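Local coordinates for protein Maltose/maltodextrin transport permease homologue (Bdellovibrio bacteriovorus HD100, PDB 6FFL) that binds maltotriose in its solute-binding domain, which is fused to the membrane subunit of an ABC transporter and probably delivers maltodextrins for uptake, at residues P59-G64 and Y272-N277; G76-L81 and K104-G109; V112-M117 and G234-G239; P265-K270 and D333-G338. All coordinates share one frame; numbering follows the deposited sequence. Where two conformers were deposited one is given.

Contact 1: P59-G64 and Y272-N277; sequences PELVYG and YSLNAN
The ring of Y272 presents one face to Y63, whose CD2 sits over the ring centre, 3.3 Å above the plane. For Y63 the same approach is at its ring edge, where CG of Y272 lies in plane. With planes 57° apart and centroids 4.6 Å apart, the pair is an inclined edge-to-face contact. Different first torsions bring the rings together: CG of Y63 is anti to the backbone N (chi1 177°), whereas CG of Y272 stands beside its own N. The phenol oxygen of Y63 continues to D110, which fixes the far end of the ring.

L61 and L274 share this face of the sheet with the tyrosines. They run alongside each other, touching through their CD2 methyls, and helix 281-294 packs on L61 and Y272 of this face. V62 and S273 turn to the other face, where V62 meets L45 and F49 of helix 42-54; there a water donates to both O of V62 and OG of S273, and OG is also bonded to O of Y106.

Two backbone bonds join V62 and S273, the shorter being S273 N to V62 O at 2.9 Å. Beyond the strand pairing, N275 grips the loop with two donors: its N reaches O of E60 at 3.0 Å, and its ND2 comes from above the carbonyl plane to O of P59. OD1 of N275 meanwhile accepts from N of N277, closing an Asx turn. Antiparallel pairing of strands 61-65 and 266-274 between layers of helix is characteristic of the alpha/beta lobe of a periplasmic-type solute-binding protein.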
loop_
_atom_site.group_PDB
_atom_site.type_symbol
_atom_site.label_atom_id
_atom_site.label_comp_id
_atom_site.label_asym_id
_atom_site.label_seq_id
_atom_site.Cartn_x
_atom_site.Cartn_y
_atom_site.Cartn_z
ATOM N N PRO A 59 20.494 -2.040 7.399
ATOM C CA PRO A 59 19.941 -2.718 8.573
ATOM C C PRO A 59 19.819 -4.221 8.361
ATOM O O PRO A 59 19.693 -4.707 7.238
ATOM C CB PRO A 59 18.552 -2.086 8.699
ATOM C CG PRO A 59 18.159 -1.865 7.263
ATOM C CD PRO A 59 19.440 -1.419 6.574
ATOM N N GLU A 60 19.813 -4.950 9.485
ATOM C CA GLU A 60 19.626 -6.399 9.424
ATOM C C GLU A 60 18.256 -6.757 8.859
ATOM O O GLU A 60 18.122 -7.721 8.094
ATOM C CB GLU A 60 19.798 -7.014 10.818
ATOM C CG GLU A 60 21.261 -7.128 11.297
ATOM C CD GLU A 60 21.769 -5.854 11.971
ATOM O OE1 GLU A 60 21.011 -4.869 12.062
ATOM O OE2 GLU A 60 22.936 -5.835 12.405
ATOM N N LEU A 61 17.228 -5.999 9.226
ATOM C CA LEU A 61 15.866 -6.246 8.780
ATOM C C LEU A 61 15.327 -5.014 8.069
ATOM O O LEU A 61 15.548 -3.887 8.518
ATOM C CB LEU A 61 14.946 -6.597 9.963
ATOM C CG LEU A 61 14.985 -8.059 10.419
ATOM C CD1 LEU A 61 14.404 -8.194 11.814
ATOM C CD2 LEU A 61 14.222 -8.935 9.433
ATOM N N VAL A 62 14.613 -5.234 6.967
ATOM C CA VAL A 62 13.920 -4.168 6.249
ATOM C C VAL A 62 12.478 -4.610 6.024
ATOM O O VAL A 62 12.221 -5.781 5.737
ATOM C CB VAL A 62 14.630 -3.805 4.921
ATOM C CG1 VAL A 62 14.719 -5.009 3.972
ATOM C CG2 VAL A 62 13.939 -2.620 4.250
ATOM N N TYR A 63 11.531 -3.683 6.202
ATOM C CA TYR A 63 10.102 -4.002 6.168
ATOM C C TYR A 63 9.403 -3.058 5.208
ATOM O O TYR A 63 9.477 -1.842 5.385
ATOM C CB TYR A 63 9.479 -3.867 7.558
ATOM C CG TYR A 63 7.978 -4.101 7.623
ATOM C CD1 TYR A 63 7.068 -3.062 7.377
ATOM C CD2 TYR A 63 7.472 -5.354 7.962
ATOM C CE1 TYR A 63 5.688 -3.280 7.450
ATOM C CE2 TYR A 63 6.104 -5.581 8.054
ATOM C CZ TYR A 63 5.219 -4.545 7.800
ATOM O OH TYR A 63 3.860 -4.781 7.886
ATOM N N GLY A 64 8.689 -3.610 4.231
ATOM C CA GLY A 64 7.920 -2.784 3.314
ATOM C C GLY A 64 7.098 -3.607 2.345
ATOM O O GLY A 64 7.042 -4.842 2.432
ATOM N N TYR A 272 8.912 -8.561 6.083
ATOM C CA TYR A 272 10.308 -8.483 6.495
ATOM C C TYR A 272 11.217 -9.249 5.542
ATOM O O TYR A 272 10.873 -10.343 5.078
ATOM C CB TYR A 272 10.472 -9.038 7.914
ATOM C CG TYR A 272 9.670 -8.290 8.970
ATOM C CD1 TYR A 272 10.207 -7.171 9.603
ATOM C CD2 TYR A 272 8.395 -8.708 9.336
ATOM C CE1 TYR A 272 9.500 -6.487 10.572
ATOM C CE2 TYR A 272 7.664 -8.019 10.298
ATOM C CZ TYR A 272 8.229 -6.906 10.913
ATOM O OH TYR A 272 7.523 -6.204 11.870
ATOM N N SER A 273 12.376 -8.660 5.254
ATOM C CA SER A 273 13.460 -9.330 4.549
ATOM C C SER A 273 14.726 -9.207 5.379
ATOM O O SER A 273 14.879 -8.257 6.147
ATOM C CB SER A 273 13.709 -8.727 3.153
ATOM O OG SER A 273 12.554 -8.804 2.322
ATOM N N LEU A 274 15.635 -10.172 5.206
ATOM C CA LEU A 274 16.936 -10.190 5.875
ATOM C C LEU A 274 18.037 -9.692 4.936
ATOM O O LEU A 274 18.153 -10.168 3.806
ATOM C CB LEU A 274 17.263 -11.609 6.344
ATOM C CG LEU A 274 16.470 -12.215 7.506
ATOM C CD1 LEU A 274 16.933 -13.652 7.736
ATOM C CD2 LEU A 274 16.674 -11.414 8.777
ATOM N N ASN A 275 18.845 -8.743 5.417
ATOM C CA ASN A 275 19.986 -8.230 4.666
ATOM C C ASN A 275 20.965 -9.350 4.332
ATOM O O ASN A 275 21.302 -10.184 5.180
ATOM C CB ASN A 275 20.679 -7.139 5.491
ATOM C CG ASN A 275 21.553 -6.215 4.658
ATOM O OD1 ASN A 275 22.084 -6.600 3.619
ATOM N ND2 ASN A 275 21.704 -4.972 5.123
ATOM N N ALA A 276 21.422 -9.364 3.081
ATOM C CA ALA A 276 22.530 -10.241 2.730
ATOM C C ALA A 276 23.790 -9.885 3.519
ATOM O O ALA A 276 24.615 -10.765 3.801
ATOM C CB ALA A 276 22.779 -10.153 1.225
ATOM N N ASN A 277 23.960 -8.606 3.874
ATOM C CA ASN A 277 25.084 -8.138 4.693
ATOM C C ASN A 277 24.754 -8.308 6.168
ATOM O O ASN A 277 23.801 -7.694 6.655
ATOM C CB ASN A 277 25.366 -6.652 4.444
ATOM C CG ASN A 277 25.725 -6.344 3.013
ATOM O OD1 ASN A 277 26.490 -7.073 2.393
ATOM N ND2 ASN A 277 25.193 -5.236 2.487
HETATM O O HOH W 1 11.497 -6.211 2.717
#

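Contact 2: G76-L81 and K104-G109; sequences GIVRPL and KHYMIG
Apolar contacts between Y106 and the loop at V78-P80 make up much of this junction. One side of the Y106 ring does the touching: CE1 lies 3.8 Å from CG of P80, and CD1 meets CG2 of V78 at 3.9 Å. The proline ring lies alongside the tyrosine, while V78 crosses the ring at a slant. The extended chain of K104 passes along the proline too, its CD 4.0 Å from CB of P80, so that the pyrrolidine is flanked by CE1 of the tyrosine and the aliphatic stem of K104. L81 works farther inside. With CG anti to the carbonyl carbon (chi1 -63°), it brings CD1 against the backbone at Y106 and M107, 3.7 Å from C of Y106, and more loosely against CG2 of I108.

Direct polar bonding across the contact comes from the main chain. N of L81 donates to O of H105 at 2.8 Å. A water provides a second link, donating to O of R79 at 2.6 Å and to O of Y106.

The polar groups of H105 and R79 bond outside the contact. ND1 of H105 bonds to D82 and its ring stacks on F90, while NE of R79 bonds to O of N275.

The chemistry therefore divides into a side-chain layer that is almost wholly apolar and a backbone layer joined by one direct bond and one water bridge. The water donates a hydrogen bond to each of two carbonyl oxygens, acceptors that cannot bond one another, consistent with an ordered water bridging this loop-to-strand junction.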
loop_
_atom_site.group_PDB
_atom_site.type_symbol
_atom_site.label_atom_id
_atom_site.label_comp_id
_atom_site.label_asym_id
_atom_site.label_seq_id
_atom_site.Cartn_x
_atom_site.Cartn_y
_atom_site.Cartn_z
ATOM N N GLY A 76 20.752 -8.791 -5.247
ATOM C CA GLY A 76 21.462 -9.641 -4.309
ATOM C C GLY A 76 21.629 -9.054 -2.924
ATOM O O GLY A 76 22.598 -9.380 -2.239
ATOM N N ILE A 77 20.713 -8.196 -2.477
ATOM C CA ILE A 77 20.905 -7.530 -1.195
ATOM C C ILE A 77 19.998 -8.076 -0.095
ATOM O O ILE A 77 20.065 -7.585 1.039
ATOM C CB ILE A 77 20.750 -6.001 -1.323
ATOM C CG1 ILE A 77 19.345 -5.636 -1.816
ATOM C CG2 ILE A 77 21.859 -5.444 -2.233
ATOM C CD1 ILE A 77 19.098 -4.109 -1.933
ATOM N N VAL A 78 19.165 -9.079 -0.379
ATOM C CA VAL A 78 18.401 -9.748 0.670
ATOM C C VAL A 78 18.543 -11.256 0.520
ATOM O O VAL A 78 18.782 -11.771 -0.578
ATOM C CB VAL A 78 16.909 -9.359 0.663
ATOM C CG1 VAL A 78 16.747 -7.900 1.106
ATOM C CG2 VAL A 78 16.288 -9.622 -0.714
ATOM N N ARG A 79 18.380 -11.969 1.642
ATOM C CA ARG A 79 18.642 -13.412 1.703
ATOM C C ARG A 79 17.379 -14.212 1.392
ATOM O O ARG A 79 16.292 -13.848 1.850
ATOM C CB ARG A 79 19.129 -13.813 3.091
ATOM C CG ARG A 79 20.349 -13.060 3.572
ATOM C CD ARG A 79 20.667 -13.401 5.024
ATOM N NE ARG A 79 22.015 -12.953 5.370
ATOM C CZ ARG A 79 23.058 -13.754 5.520
ATOM N NH1 ARG A 79 22.916 -15.071 5.391
ATOM N NH2 ARG A 79 24.241 -13.236 5.821
ATOM N N PRO A 80 17.473 -15.304 0.633
ATOM C CA PRO A 80 16.331 -16.224 0.543
ATOM C C PRO A 80 16.017 -16.756 1.931
ATOM O O PRO A 80 16.924 -17.081 2.696
ATOM C CB PRO A 80 16.833 -17.344 -0.380
ATOM C CG PRO A 80 18.068 -16.813 -1.026
ATOM C CD PRO A 80 18.655 -15.811 -0.086
ATOM N N LEU A 81 14.725 -16.818 2.262
ATOM C CA LEU A 81 14.302 -17.217 3.602
ATOM C C LEU A 81 13.974 -18.697 3.714
ATOM O O LEU A 81 13.783 -19.192 4.831
ATOM C CB LEU A 81 13.075 -16.399 4.031
ATOM C CG LEU A 81 13.363 -14.907 4.131
ATOM C CD1 LEU A 81 12.100 -14.140 4.482
ATOM C CD2 LEU A 81 14.485 -14.642 5.137
ATOM N N LYS A 104 11.892 -18.505 -4.965
ATOM C CA LYS A 104 12.288 -18.413 -3.566
ATOM C C LYS A 104 11.425 -17.401 -2.825
ATOM O O LYS A 104 10.776 -16.536 -3.426
ATOM C CB LYS A 104 13.765 -18.014 -3.417
ATOM C CG LYS A 104 14.743 -19.049 -3.976
ATOM C CD LYS A 104 16.149 -18.482 -4.130
ATOM C CE LYS A 104 16.897 -19.154 -5.278
ATOM N NZ LYS A 104 18.366 -18.893 -5.226
ATOM N N HIS A 105 11.462 -17.502 -1.495
ATOM C CA HIS A 105 10.759 -16.583 -0.600
ATOM C C HIS A 105 11.747 -15.557 -0.057
ATOM O O HIS A 105 12.628 -15.907 0.729
ATOM C CB HIS A 105 10.121 -17.325 0.573
ATOM C CG HIS A 105 8.948 -18.179 0.208
ATOM N ND1 HIS A 105 9.019 -19.554 0.159
ATOM C CD2 HIS A 105 7.664 -17.859 -0.084
ATOM C CE1 HIS A 105 7.835 -20.044 -0.164
ATOM N NE2 HIS A 105 6.995 -19.037 -0.317
ATOM N N TYR A 106 11.573 -14.285 -0.420
ATOM C CA TYR A 106 12.461 -13.255 0.100
ATOM C C TYR A 106 11.819 -12.399 1.185
ATOM O O TYR A 106 12.510 -11.563 1.780
ATOM C CB TYR A 106 12.962 -12.353 -1.047
ATOM C CG TYR A 106 13.930 -13.066 -1.983
ATOM C CD1 TYR A 106 15.267 -13.222 -1.643
ATOM C CD2 TYR A 106 13.500 -13.570 -3.204
ATOM C CE1 TYR A 106 16.161 -13.870 -2.503
ATOM C CE2 TYR A 106 14.375 -14.224 -4.061
ATOM C CZ TYR A 106 15.695 -14.365 -3.707
ATOM O OH TYR A 106 16.552 -15.009 -4.566
ATOM N N MET A 107 10.527 -12.585 1.466
ATOM C CA MET A 107 9.809 -11.710 2.376
ATOM C C MET A 107 8.748 -12.515 3.115
ATOM O O MET A 107 8.127 -13.403 2.526
ATOM C CB MET A 107 9.147 -10.553 1.608
ATOM C CG MET A 107 8.156 -9.768 2.426
ATOM S SD MET A 107 7.359 -8.425 1.524
ATOM C CE MET A 107 8.730 -7.280 1.301
ATOM N N ILE A 108 8.529 -12.204 4.393
ATOM C CA ILE A 108 7.362 -12.723 5.101
ATOM C C ILE A 108 6.635 -11.556 5.758
ATOM O O ILE A 108 7.226 -10.811 6.554
ATOM C CB ILE A 108 7.719 -13.807 6.138
ATOM C CG1 ILE A 108 6.478 -14.152 6.956
ATOM C CG2 ILE A 108 8.860 -13.361 7.063
ATOM C CD1 ILE A 108 5.478 -14.971 6.169
ATOM N N GLY A 109 5.356 -11.403 5.425
ATOM C CA GLY A 109 4.548 -10.344 5.986
ATOM C C GLY A 109 3.775 -10.782 7.215
ATOM O O GLY A 109 3.489 -11.963 7.402
HETATM O O HOH W 2 15.014 -11.831 2.994
#

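Contact 3: V112-M117 and G234-G239; sequences VGNHLM and GDWSWG. With GLC (alpha-D-glucopyranose), chain B; GLC (alpha-D-glucopyranose), chain C.
L116 and G234 face each other as an antiparallel non-hydrogen-bonded pair, their CA atoms 4.2 Å apart, and the chain runs on from D235 into helix 238-243. D235 points its carboxylate at N of N114, which makes two weak bonds to it, the nearer to OD1 at 3.0 Å. A water joins OD2 to O of V112; CE1 of H115 meets OD2 at the imidazole edge, while NE2 of H115 bonds to OG of S331.

W236 supplies a platform for the sugar: C4 of the chain C glucose lies over its centre, C1 of the chain B glucose toward the rim, 3.5 Å above the plane, and CA of G234 packs on the opposite face. N114 grips chain B with its amide: OD1 accepts from O2 at 2.5 Å, and ND2 donates to O3 almost linearly (178°). K270 also bonds to this OD1.

The first torsion of M117 (72°) brings SD to the edge of W238, a Met-aromatic contact with a weak bond from NE1; the bend at chi3 turns CE over a face of H115.

Around the pair, helix 164-167 meets N114, L116 and W236, helix 328-335 touches H115, M117 and W238, and strand 248-251 packs against M117 and W238.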
loop_
_atom_site.group_PDB
_atom_site.type_symbol
_atom_site.label_atom_id
_atom_site.label_comp_id
_atom_site.label_asym_id
_atom_site.label_seq_id
_atom_site.Cartn_x
_atom_site.Cartn_y
_atom_site.Cartn_z
ATOM N N VAL A 112 -2.140 -9.338 5.782
ATOM C CA VAL A 112 -2.500 -9.394 4.372
ATOM C C VAL A 112 -3.466 -8.252 4.104
ATOM O O VAL A 112 -4.364 -7.980 4.908
ATOM C CB VAL A 112 -3.109 -10.764 3.993
ATOM C CG1 VAL A 112 -3.754 -10.733 2.621
ATOM C CG2 VAL A 112 -2.014 -11.850 4.037
ATOM N N GLY A 113 -3.265 -7.561 2.989
ATOM C CA GLY A 113 -4.146 -6.460 2.645
ATOM C C GLY A 113 -3.395 -5.479 1.770
ATOM O O GLY A 113 -3.144 -5.766 0.601
ATOM N N ASN A 114 -3.030 -4.334 2.333
ATOM C CA ASN A 114 -2.345 -3.275 1.597
ATOM C C ASN A 114 -3.203 -2.736 0.460
ATOM O O ASN A 114 -2.684 -2.208 -0.520
ATOM C CB ASN A 114 -0.987 -3.768 1.068
ATOM C CG ASN A 114 -0.031 -2.630 0.809
ATOM O OD1 ASN A 114 0.161 -1.776 1.673
ATOM N ND2 ASN A 114 0.560 -2.598 -0.384
ATOM N N HIS A 115 -4.520 -2.869 0.583
ATOM C CA HIS A 115 -5.453 -2.607 -0.500
ATOM C C HIS A 115 -6.169 -1.279 -0.282
ATOM O O HIS A 115 -6.495 -0.913 0.854
ATOM C CB HIS A 115 -6.476 -3.739 -0.617
ATOM C CG HIS A 115 -7.179 -4.067 0.668
ATOM N ND1 HIS A 115 -6.505 -4.438 1.819
ATOM C CD2 HIS A 115 -8.495 -4.095 0.981
ATOM C CE1 HIS A 115 -7.382 -4.682 2.779
ATOM N NE2 HIS A 115 -8.597 -4.481 2.297
ATOM N N LEU A 116 -6.433 -0.576 -1.381
ATOM C CA LEU A 116 -7.182 0.671 -1.350
ATOM C C LEU A 116 -8.683 0.416 -1.379
ATOM O O LEU A 116 -9.161 -0.585 -1.920
ATOM C CB LEU A 116 -6.803 1.548 -2.534
ATOM C CG LEU A 116 -5.360 2.027 -2.526
ATOM C CD1 LEU A 116 -5.068 2.725 -3.861
ATOM C CD2 LEU A 116 -5.105 2.959 -1.357
ATOM N N MET A 117 -9.430 1.358 -0.813
ATOM C CA MET A 117 -10.879 1.230 -0.738
ATOM C C MET A 117 -11.455 2.629 -0.597
ATOM O O MET A 117 -10.721 3.598 -0.414
ATOM C CB MET A 117 -11.288 0.346 0.442
ATOM C CG MET A 117 -11.080 1.013 1.787
ATOM S SD MET A 117 -10.736 -0.151 3.125
ATOM C CE MET A 117 -9.030 -0.604 2.751
ATOM N N GLY A 234 -5.796 3.098 2.139
ATOM C CA GLY A 234 -5.555 1.684 2.327
ATOM C C GLY A 234 -5.841 1.217 3.754
ATOM O O GLY A 234 -6.101 2.008 4.655
ATOM N N ASP A 235 -5.791 -0.104 3.944
ATOM C CA ASP A 235 -6.111 -0.645 5.265
ATOM C C ASP A 235 -5.086 -0.240 6.327
ATOM O O ASP A 235 -5.396 -0.297 7.521
ATOM C CB ASP A 235 -6.289 -2.176 5.197
ATOM C CG ASP A 235 -4.982 -2.939 4.899
ATOM O OD1 ASP A 235 -4.029 -2.361 4.330
ATOM O OD2 ASP A 235 -4.929 -4.142 5.242
ATOM N N TRP A 236 -3.895 0.229 5.921
ATOM C CA TRP A 236 -2.929 0.742 6.890
ATOM C C TRP A 236 -3.449 1.962 7.637
ATOM O O TRP A 236 -2.888 2.315 8.682
ATOM C CB TRP A 236 -1.615 1.135 6.194
ATOM C CG TRP A 236 -1.839 2.169 5.110
ATOM C CD1 TRP A 236 -1.978 3.519 5.275
ATOM C CD2 TRP A 236 -1.995 1.918 3.700
ATOM N NE1 TRP A 236 -2.203 4.124 4.058
ATOM C CE2 TRP A 236 -2.214 3.166 3.077
ATOM C CE3 TRP A 236 -1.954 0.764 2.909
ATOM C CZ2 TRP A 236 -2.398 3.290 1.695
ATOM C CZ3 TRP A 236 -2.144 0.887 1.527
ATOM C CH2 TRP A 236 -2.366 2.139 0.941
ATOM N N SER A 237 -4.491 2.626 7.121
ATOM C CA SER A 237 -4.958 3.875 7.702
ATOM C C SER A 237 -6.082 3.691 8.714
ATOM O O SER A 237 -6.422 4.654 9.408
ATOM C CB SER A 237 -5.418 4.834 6.592
ATOM O OG SER A 237 -6.616 4.364 5.963
ATOM N N TRP A 238 -6.647 2.487 8.827
ATOM C CA TRP A 238 -7.804 2.285 9.698
ATOM C C TRP A 238 -7.495 2.674 11.136
ATOM O O TRP A 238 -8.294 3.348 11.799
ATOM C CB TRP A 238 -8.239 0.824 9.658
ATOM C CG TRP A 238 -8.795 0.352 8.345
ATOM C CD1 TRP A 238 -9.269 1.118 7.311
ATOM C CD2 TRP A 238 -8.952 -1.008 7.944
ATOM N NE1 TRP A 238 -9.706 0.307 6.288
ATOM C CE2 TRP A 238 -9.535 -1.005 6.661
ATOM C CE3 TRP A 238 -8.657 -2.235 8.550
ATOM C CZ2 TRP A 238 -9.809 -2.182 5.963
ATOM C CZ3 TRP A 238 -8.943 -3.405 7.858
ATOM C CH2 TRP A 238 -9.510 -3.369 6.577
ATOM N N GLY A 239 -6.348 2.225 11.647
ATOM C CA GLY A 239 -6.039 2.458 13.049
ATOM C C GLY A 239 -5.966 3.933 13.382
ATOM O O GLY A 239 -6.461 4.374 14.421
HETATM C C1 GLC B . 1.127 2.520 0.820
HETATM C C2 GLC B . 1.354 1.083 0.370
HETATM C C3 GLC B . 2.508 0.949 -0.611
HETATM C C4 GLC B . 2.282 1.941 -1.746
HETATM C C5 GLC B . 2.158 3.348 -1.168
HETATM C C6 GLC B . 1.934 4.384 -2.275
HETATM O O2 GLC B . 1.591 0.285 1.545
HETATM O O3 GLC B . 2.520 -0.394 -1.126
HETATM O O4 GLC B . 3.393 1.915 -2.628
HETATM O O5 GLC B . 1.022 3.376 -0.309
HETATM O O6 GLC B . 2.179 5.713 -1.765
HETATM C C1 GLC C . 2.081 4.753 5.457
HETATM C C2 GLC C . 1.907 3.232 5.401
HETATM C C3 GLC C . 2.309 2.680 4.040
HETATM C C4 GLC C . 1.625 3.447 2.908
HETATM C C5 GLC C . 1.854 4.956 3.071
HETATM C C6 GLC C . 1.068 5.754 2.032
HETATM O O1 GLC C . 3.473 5.074 5.415
HETATM O O2 GLC C . 2.738 2.599 6.379
HETATM O O3 GLC C . 1.990 1.273 3.999
HETATM O O4 GLC C . 2.171 2.967 1.663
HETATM O O5 GLC C . 1.409 5.397 4.359
HETATM O O6 GLC C . 1.418 7.143 2.104
HETATM O O HOH W 3 -6.192 -6.419 6.249
#

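Contact 4: P265-K270 and D333-G338; sequences PLVGTK and DIMEVG
G338 meets P265 through its backbone, its CA coming within 3.1 Å of O of P265 and also facing the proline ring, where CD is 3.7 Å away. CG of the same ring leans on O of I334, with CG2 of I334 as a looser apolar neighbour. V267 fills the adjoining position with both methyls: its first torsion (178°) sends CG1 to SD of M335, 3.9 Å away, and leaves CG2 facing CG of M335 and CA of G338. The methionine passes nearly perpendicular to the valine, and a bend at chi3 (-74°) carries its tip onward from the shared surface.

A type I turn from M335 to G338 sets the glycine in place, closed by N of G338 bonding to O of M335 at 2.9 Å. Having no side chain, G338 can bring its CA this close to P265 and V267.

Farther out, R252 holds D333 and E336 by salt bridges from outside the two segments. Backbone bonds from P265 and V267 to T339 join strand 266-274 in parallel to strand 339-340, which follows helix 328-335: a helix-turn-strand connection beside the segment that contributes K270 to the maltotriose pocket.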
loop_
_atom_site.group_PDB
_atom_site.type_symbol
_atom_site.label_atom_id
_atom_site.label_comp_id
_atom_site.label_asym_id
_atom_site.label_seq_id
_atom_site.Cartn_x
_atom_site.Cartn_y
_atom_site.Cartn_z
ATOM N N PRO A 265 -8.272 -3.061 -6.616
ATOM C CA PRO A 265 -7.127 -2.731 -5.760
ATOM C C PRO A 265 -6.055 -3.799 -5.873
ATOM O O PRO A 265 -6.340 -4.963 -6.159
ATOM C CB PRO A 265 -7.732 -2.703 -4.350
ATOM C CG PRO A 265 -8.908 -3.597 -4.432
ATOM C CD PRO A 265 -9.447 -3.500 -5.839
ATOM N N LEU A 266 -4.805 -3.390 -5.678
ATOM C CA LEU A 266 -3.713 -4.352 -5.589
ATOM C C LEU A 266 -3.663 -4.913 -4.173
ATOM O O LEU A 266 -3.583 -4.155 -3.205
ATOM C CB LEU A 266 -2.386 -3.693 -5.956
ATOM C CG LEU A 266 -2.349 -3.337 -7.447
ATOM C CD1 LEU A 266 -1.224 -2.365 -7.746
ATOM C CD2 LEU A 266 -2.223 -4.605 -8.299
ATOM N N VAL A 267 -3.711 -6.233 -4.054
ATOM C CA VAL A 267 -3.786 -6.908 -2.764
ATOM C C VAL A 267 -2.460 -7.605 -2.527
ATOM O O VAL A 267 -1.922 -8.252 -3.434
ATOM C CB VAL A 267 -4.959 -7.905 -2.716
ATOM C CG1 VAL A 267 -5.000 -8.640 -1.377
ATOM C CG2 VAL A 267 -6.278 -7.153 -2.955
ATOM N N GLY A 268 -1.925 -7.461 -1.322
ATOM C CA GLY A 268 -0.648 -8.093 -1.048
ATOM C C GLY A 268 -0.263 -8.040 0.411
ATOM O O GLY A 268 -1.077 -8.343 1.280
ATOM N N THR A 269 0.978 -7.654 0.691
ATOM C CA THR A 269 1.451 -7.607 2.062
ATOM C C THR A 269 2.520 -6.533 2.185
ATOM O O THR A 269 2.992 -5.966 1.194
ATOM C CB THR A 269 1.998 -8.980 2.510
ATOM O OG1 THR A 269 2.135 -9.006 3.939
ATOM C CG2 THR A 269 3.365 -9.272 1.876
ATOM N N LYS A 270 2.890 -6.252 3.423
ATOM C CA LYS A 270 4.151 -5.602 3.747
ATOM C C LYS A 270 4.875 -6.537 4.703
ATOM O O LYS A 270 4.256 -7.085 5.617
ATOM C CB LYS A 270 3.921 -4.210 4.362
ATOM C CG LYS A 270 3.178 -3.229 3.421
ATOM C CD LYS A 270 2.780 -1.947 4.141
ATOM C CE LYS A 270 1.588 -2.181 5.079
ATOM N NZ LYS A 270 0.357 -2.625 4.350
ATOM N N ASP A 333 -14.735 -8.556 0.988
ATOM C CA ASP A 333 -15.493 -8.284 -0.229
ATOM C C ASP A 333 -14.786 -7.267 -1.119
ATOM O O ASP A 333 -14.935 -7.312 -2.347
ATOM C CB ASP A 333 -16.896 -7.798 0.136
ATOM C CG ASP A 333 -17.693 -7.367 -1.069
ATOM O OD1 ASP A 333 -18.226 -8.249 -1.775
ATOM O OD2 ASP A 333 -17.779 -6.147 -1.317
ATOM N N ILE A 334 -14.010 -6.354 -0.527
ATOM C CA ILE A 334 -13.225 -5.410 -1.314
ATOM C C ILE A 334 -12.068 -6.126 -1.996
ATOM O O ILE A 334 -11.809 -5.921 -3.189
ATOM C CB ILE A 334 -12.729 -4.260 -0.415
ATOM C CG1 ILE A 334 -13.905 -3.391 0.035
ATOM C CG2 ILE A 334 -11.649 -3.417 -1.126
ATOM C CD1 ILE A 334 -13.599 -2.531 1.249
ATOM N N MET A 335 -11.366 -6.988 -1.257
ATOM C CA MET A 335 -10.245 -7.728 -1.818
ATOM C C MET A 335 -10.680 -8.735 -2.875
ATOM O O MET A 335 -9.860 -9.131 -3.716
ATOM C CB MET A 335 -9.482 -8.431 -0.692
ATOM C CG MET A 335 -8.664 -7.476 0.193
ATOM S SD MET A 335 -7.644 -8.340 1.410
ATOM C CE MET A 335 -8.891 -8.867 2.598
ATOM N N GLU A 336 -11.949 -9.144 -2.857
ATOM C CA GLU A 336 -12.453 -10.147 -3.786
ATOM C C GLU A 336 -12.338 -9.688 -5.236
ATOM O O GLU A 336 -12.155 -10.512 -6.139
ATOM C CB GLU A 336 -13.905 -10.459 -3.417
ATOM C CG GLU A 336 -14.752 -11.151 -4.454
ATOM C CD GLU A 336 -16.206 -11.239 -4.008
ATOM O OE1 GLU A 336 -16.445 -11.651 -2.849
ATOM O OE2 GLU A 336 -17.104 -10.883 -4.805
ATOM N N VAL A 337 -12.447 -8.388 -5.491
ATOM C CA VAL A 337 -12.285 -7.889 -6.851
ATOM C C VAL A 337 -10.902 -7.290 -7.073
ATOM O O VAL A 337 -10.683 -6.604 -8.073
ATOM C CB VAL A 337 -13.388 -6.882 -7.227
ATOM C CG1 VAL A 337 -14.754 -7.577 -7.247
ATOM C CG2 VAL A 337 -13.405 -5.700 -6.275
ATOM N N GLY A 338 -9.959 -7.542 -6.168
ATOM C CA GLY A 338 -8.604 -7.066 -6.331
ATOM C C GLY A 338 -7.776 -8.016 -7.182
ATOM O O GLY A 338 -8.237 -9.069 -7.627
#

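Contacts 1 and 3 are wholly buried, whereas contacts 2 and 4 include partly exposed residues. Strand 266-274 unites much of the set: contact 1 uses its end, contact 4 its beginning, and strand 104-109 of contact 2 pairs with it as well. Contacts 1 and 2 adjoin where S273 OG meets Y106 O and L274 O meets R79 N. Contact 3 belongs to a different sheet, yet touches contact 4 through G113 with G268 and N114 with K270, close to the sugar. Chemistry follows position: regular strand bonding in contact 1, loop apolar packing with water in contact 2, ligand recognition in contact 3, and mainly apolar and backbone packing without direct hydrogen bonds between the two segments in contact 4.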